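PDB 4PHX: protein AggB from Escherichia coli, which is the minor subunit of aggregative adherence fimbriae type I and probably contributes to the attachment of the bacterium to host surfaces. Local coordinates for residues B[102-105]-B[106-110]. Numbering follows the deposited sequence.
Sequences YSAP and GEYIF
Tyr-108 reaches back along its own chain and donates its phenol hydroxyl to the backbone carbonyl of Ala-104, four residues earlier, with 2.6 Å from OH to Ala-104 O. The donor comes in at a C=O...O angle of 132°. It lies 25° off the carbonyl plane. Ala-104 O sits at the edge of the ring and in its plane, 3.5 Å from Tyr-108 CE2. With CG anti to its own carbonyl carbon (chi1 -60°), the ring runs back towards residues 102-105, so that its hydroxyl end meets Ala-104, whose CB lies 3.8 Å from Tyr-108 OH.

A water bridges the same groups: it donates to Tyr-102 O and to Tyr-108 OH and accepts from Ala-104 N, 3.3 Å away. The hydroxyl therefore both gives and receives, and ND2 of Asn-54 makes a weak hydrogen bond to it and an ordinary one to Pro-105 O.

The bend itself is backbone work. Pro-105 restricts the chain just after the accepting carbonyl, and Gly-106 turns it with a positive phi, at backbone angles where a CB would run into Pro-105 O. From there strand 107-117 starts, pairing with strand 134-141, while Leu-62 and Val-52 of the facing sheet pack against Tyr-108.

Pro-Gly-x-Tyr with a hydroxyl bonded four residues back is the tyrosine corner, a hallmark of Greek-key beta sandwiches, here at the entry to a strand of AggB's Ig-like fold.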
ATOM      1  N   TYR B 102      -5.642 -17.891   1.061  1.00 44.84           N
ATOM      2  CA  TYR B 102      -5.646 -18.937   0.060  1.00 51.59           C
ATOM      3  C   TYR B 102      -6.969 -19.697   0.113  1.00 51.59           C
ATOM      4  O   TYR B 102      -7.592 -19.813   1.164  1.00 48.02           O
ATOM      5  CB  TYR B 102      -4.483 -19.895   0.338  1.00 44.36           C
ATOM      6  CG  TYR B 102      -4.662 -21.288  -0.218  1.00 43.64           C
ATOM      7  CD1 TYR B 102      -4.395 -21.561  -1.547  1.00 49.28           C
ATOM      8  CD2 TYR B 102      -5.087 -22.328   0.591  1.00 44.48           C
ATOM      9  CE1 TYR B 102      -4.541 -22.827  -2.058  1.00 49.23           C
ATOM     10  CE2 TYR B 102      -5.237 -23.604   0.091  1.00 45.21           C
ATOM     11  CZ  TYR B 102      -4.963 -23.846  -1.238  1.00 49.33           C
ATOM     12  OH  TYR B 102      -5.102 -25.115  -1.748  1.00 53.71           O
ATOM     13  N   SER B 103      -7.372 -20.247  -1.020  1.00 54.32           N
ATOM     14  CA  SER B 103      -8.612 -20.999  -1.077  1.00 59.08           C
ATOM     15  C   SER B 103      -8.375 -22.450  -1.449  1.00 55.14           C
ATOM     16  O   SER B 103      -8.051 -22.775  -2.593  1.00 59.58           O
ATOM     17  CB  SER B 103      -9.577 -20.359  -2.084  1.00 64.67           C
ATOM     18  OG  SER B 103      -9.084 -20.505  -3.410  1.00 69.73           O
ATOM     19  N   ALA B 104      -8.537 -23.332  -0.480  1.00 55.88           N
ATOM     20  CA  ALA B 104      -8.577 -24.734  -0.814  1.00 58.36           C
ATOM     21  C   ALA B 104      -9.775 -24.907  -1.719  1.00 63.83           C
ATOM     22  O   ALA B 104     -10.829 -24.329  -1.465  1.00 62.16           O
ATOM     23  CB  ALA B 104      -8.731 -25.562   0.419  1.00 61.76           C
ATOM     24  N   PRO B 105      -9.618 -25.697  -2.790  1.00 67.19           N
ATOM     25  CA  PRO B 105     -10.733 -26.001  -3.690  1.00 64.09           C
ATOM     26  C   PRO B 105     -11.857 -26.703  -2.941  1.00 65.19           C
ATOM     27  O   PRO B 105     -11.694 -27.014  -1.759  1.00 59.73           O
ATOM     28  CB  PRO B 105     -10.109 -26.959  -4.714  1.00 63.29           C
ATOM     29  CG  PRO B 105      -8.903 -27.517  -4.027  1.00 62.76           C
ATOM     30  CD  PRO B 105      -8.386 -26.402  -3.179  1.00 61.40           C
ATOM     31  N   GLY B 106     -12.979 -26.941  -3.619  1.00 64.33           N
ATOM     32  CA  GLY B 106     -14.088 -27.667  -3.025  1.00 63.92           C
ATOM     33  C   GLY B 106     -15.354 -26.839  -3.003  1.00 62.56           C
ATOM     34  O   GLY B 106     -15.498 -25.891  -3.773  1.00 65.46           O
ATOM     35  N   GLU B 107     -16.278 -27.194  -2.120  1.00 67.45           N
ATOM     36  CA  GLU B 107     -17.527 -26.443  -2.005  1.00 66.83           C
ATOM     37  C   GLU B 107     -17.617 -25.699  -0.681  1.00 60.48           C
ATOM     38  O   GLU B 107     -17.166 -26.193   0.345  1.00 63.23           O
ATOM     39  CB  GLU B 107     -18.736 -27.363  -2.181  1.00 64.65           C
ATOM     40  CG  GLU B 107     -18.957 -27.847  -3.600  1.00 71.46           C
ATOM     41  CD  GLU B 107     -20.133 -28.805  -3.707  1.00 80.07           C
ATOM     42  OE1 GLU B 107     -20.605 -29.296  -2.659  1.00 77.26           O
ATOM     43  OE2 GLU B 107     -20.582 -29.069  -4.840  1.00 85.37           O
ATOM     44  N   TYR B 108     -18.180 -24.498  -0.711  1.00 55.46           N
ATOM     45  CA  TYR B 108     -18.466 -23.784   0.520  1.00 53.53           C
ATOM     46  C   TYR B 108     -19.917 -23.320   0.498  1.00 55.22           C
ATOM     47  O   TYR B 108     -20.359 -22.666  -0.457  1.00 50.63           O
ATOM     48  CB  TYR B 108     -17.548 -22.583   0.686  1.00 56.20           C
ATOM     49  CG  TYR B 108     -16.077 -22.902   0.744  1.00 56.49           C
ATOM     50  CD1 TYR B 108     -15.409 -22.998   1.954  1.00 54.94           C
ATOM     51  CD2 TYR B 108     -15.351 -23.080  -0.420  1.00 62.59           C
ATOM     52  CE1 TYR B 108     -14.053 -23.272   1.993  1.00 61.56           C
ATOM     53  CE2 TYR B 108     -14.008 -23.351  -0.394  1.00 62.89           C
ATOM     54  CZ  TYR B 108     -13.360 -23.453   0.808  1.00 62.46           C
ATOM     55  OH  TYR B 108     -12.016 -23.736   0.801  1.00 64.96           O
ATOM     56  N   ILE B 109     -20.651 -23.667   1.549  1.00 49.81           N
ATOM     57  CA  ILE B 109     -22.049 -23.282   1.664  1.00 49.23           C
ATOM     58  C   ILE B 109     -22.229 -21.996   2.459  1.00 46.97           C
ATOM     59  O   ILE B 109     -21.951 -21.933   3.653  1.00 43.18           O
ATOM     60  CB  ILE B 109     -22.891 -24.383   2.311  1.00 50.28           C
ATOM     61  CG1 ILE B 109     -22.840 -25.656   1.473  1.00 53.24           C
ATOM     62  CG2 ILE B 109     -24.328 -23.938   2.436  1.00 50.72           C
ATOM     63  CD1 ILE B 109     -23.083 -26.907   2.288  1.00 54.59           C
ATOM     64  N   PHE B 110     -22.702 -20.960   1.786  1.00 45.78           N
ATOM     65  CA  PHE B 110     -23.111 -19.763   2.496  1.00 44.64           C
ATOM     66  C   PHE B 110     -24.614 -19.790   2.790  1.00 44.42           C
ATOM     67  O   PHE B 110     -25.452 -19.873   1.891  1.00 42.65           O
ATOM     68  CB  PHE B 110     -22.729 -18.542   1.682  1.00 44.02           C
ATOM     69  CG  PHE B 110     -21.240 -18.396   1.487  1.00 49.09           C
ATOM     70  CD1 PHE B 110     -20.380 -18.432   2.575  1.00 42.63           C
ATOM     71  CD2 PHE B 110     -20.703 -18.233   0.223  1.00 47.52           C
ATOM     72  CE1 PHE B 110     -19.012 -18.289   2.403  1.00 50.97           C
ATOM     73  CE2 PHE B 110     -19.330 -18.092   0.044  1.00 51.93           C
ATOM     74  CZ  PHE B 110     -18.486 -18.122   1.134  1.00 48.48           C
TER
HETATM   75  O   HOH W   1      -9.749 -21.834   2.177  1.00 61.99           O